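Long-range contact in minor fimbrium anchoring subunit Mfa2 (PDB 5NFI), which anchors the minor (Mfa1) fimbriae of Porphyromonas gingivalis in the outer membrane and regulates their length: residues Thr110-Glu121 / Ile133-Thr143. Numbering follows the deposited sequence.
Sequences TTLWYATSPVVE and IHTRANLREYT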
ATOM      1  N   THR A 110      -1.299   1.791 -11.087  1.00 49.58           N
ATOM      2  CA  THR A 110      -2.149   0.786 -10.464  1.00 49.91           C
ATOM      3  C   THR A 110      -2.548   1.177  -9.046  1.00 50.39           C
ATOM      4  O   THR A 110      -1.785   1.790  -8.317  1.00 51.26           O
ATOM      5  CB  THR A 110      -1.463  -0.589 -10.396  1.00 49.37           C
ATOM      6  OG1 THR A 110      -0.653  -0.663  -9.216  1.00 48.43           O
ATOM      7  CG2 THR A 110      -0.618  -0.844 -11.630  1.00 49.63           C
ATOM      8  N   THR A 111      -3.743   0.790  -8.642  1.00 50.65           N
ATOM      9  CA  THR A 111      -4.171   0.972  -7.263  1.00 49.42           C
ATOM     10  C   THR A 111      -4.292  -0.385  -6.620  1.00 48.22           C
ATOM     11  O   THR A 111      -4.625  -1.359  -7.294  1.00 48.47           O
ATOM     12  CB  THR A 111      -5.498   1.702  -7.180  1.00 49.94           C
ATOM     13  OG1 THR A 111      -6.367   1.229  -8.223  1.00 50.61           O
ATOM     14  CG2 THR A 111      -5.268   3.189  -7.365  1.00 50.46           C
ATOM     15  N   LEU A 112      -3.989  -0.466  -5.333  1.00 47.16           N
ATOM     16  CA  LEU A 112      -4.179  -1.710  -4.614  1.00 47.43           C
ATOM     17  C   LEU A 112      -4.948  -1.416  -3.361  1.00 48.59           C
ATOM     18  O   LEU A 112      -4.618  -0.470  -2.640  1.00 49.48           O
ATOM     19  CB  LEU A 112      -2.850  -2.362  -4.270  1.00 47.56           C
ATOM     20  CG  LEU A 112      -2.995  -3.687  -3.517  1.00 47.84           C
ATOM     21  CD1 LEU A 112      -3.387  -4.778  -4.485  1.00 47.87           C
ATOM     22  CD2 LEU A 112      -1.717  -4.045  -2.766  1.00 47.70           C
ATOM     23  N   TRP A 113      -5.967  -2.219  -3.081  1.00 48.90           N
ATOM     24  CA  TRP A 113      -6.878  -1.871  -1.990  1.00 49.26           C
ATOM     25  C   TRP A 113      -7.115  -2.994  -0.994  1.00 50.46           C
ATOM     26  O   TRP A 113      -7.181  -4.155  -1.379  1.00 50.94           O
ATOM     27  CB  TRP A 113      -8.223  -1.444  -2.555  1.00 48.30           C
ATOM     28  CG  TRP A 113      -8.158  -0.305  -3.509  1.00 46.77           C
ATOM     29  CD1 TRP A 113      -7.754  -0.345  -4.813  1.00 46.07           C
ATOM     30  CD2 TRP A 113      -8.547   1.045  -3.246  1.00 46.74           C
ATOM     31  NE1 TRP A 113      -7.855   0.903  -5.372  1.00 45.78           N
ATOM     32  CE2 TRP A 113      -8.343   1.774  -4.431  1.00 46.42           C
ATOM     33  CE3 TRP A 113      -9.034   1.711  -2.119  1.00 47.00           C
ATOM     34  CZ2 TRP A 113      -8.616   3.132  -4.523  1.00 47.33           C
ATOM     35  CZ3 TRP A 113      -9.307   3.047  -2.212  1.00 47.92           C
ATOM     36  CH2 TRP A 113      -9.096   3.749  -3.405  1.00 48.08           C
ATOM     37  N   TYR A 114      -7.269  -2.647   0.281  1.00 50.74           N
ATOM     38  CA  TYR A 114      -7.615  -3.646   1.278  1.00 51.27           C
ATOM     39  C   TYR A 114      -8.797  -3.247   2.178  1.00 53.40           C
ATOM     40  O   TYR A 114      -8.970  -2.091   2.524  1.00 54.03           O
ATOM     41  CB  TYR A 114      -6.413  -3.977   2.159  1.00 51.12           C
ATOM     42  CG  TYR A 114      -6.807  -4.976   3.215  1.00 52.58           C
ATOM     43  CD1 TYR A 114      -7.106  -6.299   2.869  1.00 52.96           C
ATOM     44  CD2 TYR A 114      -6.957  -4.596   4.533  1.00 53.73           C
ATOM     45  CE1 TYR A 114      -7.511  -7.217   3.820  1.00 53.76           C
ATOM     46  CE2 TYR A 114      -7.360  -5.504   5.488  1.00 54.87           C
ATOM     47  CZ  TYR A 114      -7.640  -6.810   5.126  1.00 54.79           C
ATOM     48  OH  TYR A 114      -8.030  -7.714   6.081  1.00 55.88           O
ATOM     49  N   ALA A 115      -9.616  -4.217   2.554  1.00 54.91           N
ATOM     50  CA  ALA A 115     -10.631  -3.961   3.565  1.00 55.87           C
ATOM     51  C   ALA A 115     -10.744  -5.122   4.547  1.00 55.61           C
ATOM     52  O   ALA A 115     -10.581  -6.289   4.171  1.00 55.41           O
ATOM     53  CB  ALA A 115     -11.978  -3.693   2.911  1.00 56.40           C
ATOM     54  N   THR A 116     -11.006  -4.799   5.808  1.00 55.63           N
ATOM     55  CA  THR A 116     -11.455  -5.804   6.758  1.00 55.99           C
ATOM     56  C   THR A 116     -12.881  -5.453   7.122  1.00 56.71           C
ATOM     57  O   THR A 116     -13.169  -4.316   7.486  1.00 57.72           O
ATOM     58  CB  THR A 116     -10.595  -5.864   8.031  1.00 56.65           C
ATOM     59  OG1 THR A 116      -9.229  -6.170   7.692  1.00 56.31           O
ATOM     60  CG2 THR A 116     -11.126  -6.930   8.973  1.00 57.09           C
ATOM     61  N   SER A 117     -13.780  -6.415   6.981  1.00 56.34           N
ATOM     62  CA  SER A 117     -15.146  -6.237   7.447  1.00 57.29           C
ATOM     63  C   SER A 117     -15.200  -6.409   8.967  1.00 58.39           C
ATOM     64  O   SER A 117     -14.250  -6.910   9.582  1.00 57.79           O
ATOM     65  CB  SER A 117     -16.080  -7.243   6.781  1.00 56.67           C
ATOM     66  OG  SER A 117     -16.004  -8.491   7.451  1.00 56.38           O
ATOM     67  N   PRO A 118     -16.314  -6.002   9.584  1.00 59.73           N
ATOM     68  CA  PRO A 118     -16.436  -6.416  10.980  1.00 60.91           C
ATOM     69  C   PRO A 118     -16.673  -7.918  11.070  1.00 60.55           C
ATOM     70  O   PRO A 118     -16.904  -8.572  10.058  1.00 57.10           O
ATOM     71  CB  PRO A 118     -17.647  -5.625  11.489  1.00 63.04           C
ATOM     72  CG  PRO A 118     -18.407  -5.238  10.258  1.00 62.94           C
ATOM     73  CD  PRO A 118     -17.398  -5.103   9.156  1.00 60.84           C
ATOM     74  N   VAL A 119     -16.586  -8.458  12.276  1.00 61.30           N
ATOM     75  CA  VAL A 119     -16.963  -9.826  12.508  1.00 61.79           C
ATOM     76  C   VAL A 119     -18.463  -9.961  12.316  1.00 63.81           C
ATOM     77  O   VAL A 119     -19.255  -9.226  12.927  1.00 65.87           O
ATOM     78  CB  VAL A 119     -16.598 -10.284  13.915  1.00 63.10           C
ATOM     79  CG1 VAL A 119     -17.057 -11.733  14.135  1.00 63.62           C
ATOM     80  CG2 VAL A 119     -15.119 -10.125  14.154  1.00 60.16           C
ATOM     81  N   VAL A 120     -18.850 -10.901  11.461  1.00 63.13           N
ATOM     82  CA  VAL A 120     -20.253 -11.185  11.213  1.00 63.50           C
ATOM     83  C   VAL A 120     -20.558 -12.582  11.698  1.00 64.89           C
ATOM     84  O   VAL A 120     -19.646 -13.320  12.080  1.00 64.88           O
ATOM     85  CB  VAL A 120     -20.608 -11.051   9.725  1.00 61.59           C
ATOM     86  CG1 VAL A 120     -20.358  -9.626   9.258  1.00 60.96           C
ATOM     87  CG2 VAL A 120     -19.813 -12.036   8.893  1.00 59.39           C
ATOM     88  N   GLU A 121     -21.832 -12.955  11.660  1.00 66.48           N
ATOM     89  CA  GLU A 121     -22.265 -14.196  12.275  1.00 67.88           C
ATOM     90  C   GLU A 121     -23.439 -14.868  11.568  1.00 68.59           C
ATOM     91  O   GLU A 121     -24.546 -14.328  11.557  1.00 69.52           O
ATOM     92  CB  GLU A 121     -22.624 -13.918  13.726  1.00 70.20           C
ATOM     93  CG  GLU A 121     -23.118 -15.094  14.515  1.00 72.85           C
ATOM     94  CD  GLU A 121     -23.447 -14.665  15.918  1.00 75.94           C
ATOM     95  OE1 GLU A 121     -23.098 -13.500  16.242  1.00 76.37           O
ATOM     96  OE2 GLU A 121     -24.071 -15.450  16.676  1.00 77.74           O
ATOM     97  N   ILE A 133     -26.776 -12.968   5.711  1.00 86.63           N
ATOM     98  CA  ILE A 133     -26.558 -11.747   6.474  1.00 84.38           C
ATOM     99  C   ILE A 133     -25.943 -10.675   5.582  1.00 79.67           C
ATOM    100  O   ILE A 133     -25.661 -10.913   4.408  1.00 64.20           O
ATOM    101  CB  ILE A 133     -25.665 -11.989   7.700  1.00 84.62           C
ATOM    102  CG1 ILE A 133     -24.254 -12.379   7.278  1.00 63.36           C
ATOM    103  CG2 ILE A 133     -26.254 -13.078   8.576  1.00 66.90           C
ATOM    104  CD1 ILE A 133     -23.420 -12.859   8.429  1.00 62.98           C
ATOM    105  N   HIS A 134     -25.767  -9.484   6.135  1.00 76.26           N
ATOM    106  CA  HIS A 134     -25.156  -8.393   5.391  1.00 71.90           C
ATOM    107  C   HIS A 134     -24.084  -7.717   6.212  1.00 69.66           C
ATOM    108  O   HIS A 134     -24.081  -7.819   7.435  1.00 69.82           O
ATOM    109  CB  HIS A 134     -26.202  -7.373   4.967  1.00 71.70           C
ATOM    110  CG  HIS A 134     -27.206  -7.919   4.005  1.00 72.40           C
ATOM    111  ND1 HIS A 134     -27.267  -7.526   2.686  1.00 72.38           N
ATOM    112  CD2 HIS A 134     -28.187  -8.837   4.169  1.00 73.36           C
ATOM    113  CE1 HIS A 134     -28.247  -8.173   2.079  1.00 73.61           C
ATOM    114  NE2 HIS A 134     -28.822  -8.975   2.958  1.00 74.34           N
ATOM    115  N   THR A 135     -23.176  -7.033   5.523  1.00 68.60           N
ATOM    116  CA  THR A 135     -22.147  -6.241   6.165  1.00 69.33           C
ATOM    117  C   THR A 135     -21.543  -5.270   5.151  1.00 69.15           C
ATOM    118  O   THR A 135     -21.832  -5.354   3.960  1.00 69.26           O
ATOM    119  CB  THR A 135     -21.044  -7.128   6.767  1.00 69.54           C
ATOM    120  OG1 THR A 135     -20.177  -6.339   7.593  1.00 69.98           O
ATOM    121  CG2 THR A 135     -20.230  -7.798   5.671  1.00 68.18           C
ATOM    122  N   ARG A 136     -20.733  -4.335   5.646  1.00 68.84           N
ATOM    123  CA  ARG A 136     -19.996  -3.383   4.822  1.00 68.55           C
ATOM    124  C   ARG A 136     -18.513  -3.518   5.125  1.00 66.99           C
ATOM    125  O   ARG A 136     -18.141  -3.915   6.237  1.00 66.63           O
ATOM    126  CB  ARG A 136     -20.442  -1.943   5.091  1.00 71.18           C
ATOM    127  CG  ARG A 136     -21.880  -1.674   4.786  1.00 74.89           C
ATOM    128  CD  ARG A 136     -22.318  -0.269   5.183  1.00 78.44           C
ATOM    129  NE  ARG A 136     -21.777   0.789   4.328  1.00 79.91           N
ATOM    130  CZ  ARG A 136     -21.031   1.819   4.744  1.00 80.92           C
ATOM    131  NH1 ARG A 136     -20.715   1.958   6.029  1.00 82.27           N
ATOM    132  NH2 ARG A 136     -20.620   2.733   3.872  1.00 80.74           N
ATOM    133  N   ALA A 137     -17.672  -3.166   4.151  1.00 65.72           N
ATOM    134  CA  ALA A 137     -16.221  -3.163   4.339  1.00 64.90           C
ATOM    135  C   ALA A 137     -15.580  -1.907   3.750  1.00 64.99           C
ATOM    136  O   ALA A 137     -15.940  -1.480   2.659  1.00 65.63           O
ATOM    137  CB  ALA A 137     -15.613  -4.402   3.719  1.00 63.59           C
ATOM    138  N   ASN A 138     -14.624  -1.322   4.473  1.00 64.17           N
ATOM    139  CA  ASN A 138     -13.963  -0.086   4.043  1.00 62.49           C
ATOM    140  C   ASN A 138     -12.627  -0.349   3.339  1.00 59.87           C
ATOM    141  O   ASN A 138     -11.646  -0.775   3.959  1.00 58.62           O
ATOM    142  CB  ASN A 138     -13.746   0.840   5.239  1.00 63.19           C
ATOM    143  CG  ASN A 138     -13.213   2.226   4.840  1.00 63.22           C
ATOM    144  OD1 ASN A 138     -12.795   2.454   3.702  1.00 62.52           O
ATOM    145  ND2 ASN A 138     -13.224   3.151   5.793  1.00 64.21           N
ATOM    146  N   LEU A 139     -12.600  -0.090   2.038  1.00 58.86           N
ATOM    147  CA  LEU A 139     -11.399  -0.296   1.259  1.00 57.09           C
ATOM    148  C   LEU A 139     -10.497   0.906   1.442  1.00 57.67           C
ATOM    149  O   LEU A 139     -10.897   2.044   1.158  1.00 59.23           O
ATOM    150  CB  LEU A 139     -11.722  -0.503  -0.220  1.00 56.38           C
ATOM    151  CG  LEU A 139     -12.436  -1.804  -0.591  1.00 56.16           C
ATOM    152  CD1 LEU A 139     -13.213  -1.619  -1.875  1.00 56.50           C
ATOM    153  CD2 LEU A 139     -11.429  -2.933  -0.743  1.00 54.70           C
ATOM    154  N   ARG A 140      -9.296   0.632   1.953  1.00 56.27           N
ATOM    155  CA  ARG A 140      -8.232   1.597   2.093  1.00 55.07           C
ATOM    156  C   ARG A 140      -7.190   1.340   1.021  1.00 53.46           C
ATOM    157  O   ARG A 140      -6.792   0.192   0.798  1.00 52.47           O
ATOM    158  CB  ARG A 140      -7.602   1.498   3.478  1.00 55.53           C
ATOM    159  CG  ARG A 140      -6.338   2.332   3.665  1.00 55.23           C
ATOM    160  CD  ARG A 140      -6.590   3.841   3.747  1.00 48.72           C
ATOM    161  NE  ARG A 140      -5.307   4.524   3.887  1.00 53.32           N
ATOM    162  CZ  ARG A 140      -4.875   5.499   3.089  1.00 53.05           C
ATOM    163  NH1 ARG A 140      -5.643   5.963   2.111  1.00 53.09           N
ATOM    164  NH2 ARG A 140      -3.676   6.025   3.280  1.00 48.35           N
ATOM    165  N   GLU A 141      -6.747   2.400   0.351  1.00 52.33           N
ATOM    166  CA  GLU A 141      -5.713   2.263  -0.667  1.00 49.25           C
ATOM    167  C   GLU A 141      -4.358   2.060  -0.020  1.00 47.26           C
ATOM    168  O   GLU A 141      -4.006   2.776   0.915  1.00 47.85           O
ATOM    169  CB  GLU A 141      -5.671   3.477  -1.596  1.00 48.96           C
ATOM    170  CG  GLU A 141      -4.687   3.266  -2.728  1.00 48.41           C
ATOM    171  CD  GLU A 141      -4.572   4.450  -3.653  1.00 48.99           C
ATOM    172  OE1 GLU A 141      -5.339   5.428  -3.448  1.00 50.48           O
ATOM    173  OE2 GLU A 141      -3.725   4.387  -4.584  1.00 47.61           O
ATOM    174  N   TYR A 142      -3.613   1.083  -0.539  1.00 45.29           N
ATOM    175  CA  TYR A 142      -2.305   0.693  -0.028  1.00 45.03           C
ATOM    176  C   TYR A 142      -1.167   1.200  -0.917  1.00 44.93           C
ATOM    177  O   TYR A 142      -0.041   1.343  -0.449  1.00 42.95           O
ATOM    178  CB  TYR A 142      -2.190  -0.827   0.070  1.00 45.30           C
ATOM    179  CG  TYR A 142      -2.614  -1.435   1.386  1.00 46.41           C
ATOM    180  CD1 TYR A 142      -3.456  -0.759   2.263  1.00 46.79           C
ATOM    181  CD2 TYR A 142      -2.158  -2.696   1.755  1.00 46.26           C
ATOM    182  CE1 TYR A 142      -3.827  -1.323   3.465  1.00 47.15           C
ATOM    183  CE2 TYR A 142      -2.521  -3.261   2.948  1.00 46.65           C
ATOM    184  CZ  TYR A 142      -3.353  -2.577   3.798  1.00 47.65           C
ATOM    185  OH  TYR A 142      -3.709  -3.162   4.995  1.00 49.29           O
ATOM    186  N   THR A 143      -1.454   1.414  -2.207  1.00 44.07           N
ATOM    187  CA  THR A 143      -0.497   2.072  -3.086  1.00 44.25           C
ATOM    188  C   THR A 143      -0.302   3.544  -2.681  1.00 46.57           C
ATOM    189  O   THR A 143      -1.218   4.216  -2.166  1.00 48.04           O
ATOM    190  CB  THR A 143      -0.911   2.033  -4.565  1.00 43.29           C
ATOM    191  OG1 THR A 143      -2.337   2.037  -4.661  1.00 43.46           O
ATOM    192  CG2 THR A 143      -0.332   0.819  -5.287  1.00 41.92           C
TER
HETATM  193  O   HOH W   1     -11.271  -2.117   6.940  1.00 45.88           O
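W113 and Y114 pair with E141 and R140 as antiparallel neighbours in a β hairpin, W113/E141 being the non-hydrogen-bonded pair and Y114/R140 the hydrogen-bonded one. In the latter, Y114 N reaches R140 O at 2.9 Å and R140 N returns to Y114 O at 2.8 Å. Y142 N donates to L112 O in a nearly straight bond. Beyond A115 the direct ladder gives way: a water accepts from T116 N and donates to N138 O, and from S117 to E121 the contacts run mostly through side chains, some against the partner's backbone. Axes of 113-116 and 133-138 run 139° apart, well short of strictly antiparallel.

On one side of the sheet, E141 lays its CB over the six-membered ring of W113, 3.8 Å from the centroid, a CH-π contact. Its extended chain then crosses the ring obliquely, bringing OE1 above the CZ2-CH2 rim, carboxylate and ring planes 26° apart. OE2 turns its anti lone pair to T143 OG1, and that hydroxyl in turn accepts from L112 N at 3.1 Å. R145 also forms a salt bridge with OE2.

Across the sheet, the CB of Y114 sits over the Y142 ring, 4.0 Å from its centroid. With CG anti to the backbone N, the Y114 ring swings alongside Y142, the planes inclined at 43°. The hydroxyl of Y142 is bound to G174 O. Further along, V120 CG1 packs 3.6 Å from T135 CB, I133 CD1 touches V120 CB, and P118 CG slides past T135 OG1, their side chains running in opposite directions.

Strand 64-72 pairs antiparallel with 113-122 through W113, A115, S117 and V120, consistent with the transthyretin-like β architecture expected of this family. Chemically, the relay L112 N to T143 OG1 to E141 OE2 links backbone to the carboxylate of the buried E141, whose charge R145 probably balances, whereas van der Waals contacts join the S117-E121 end, without direct hydrogen bonds between the segments.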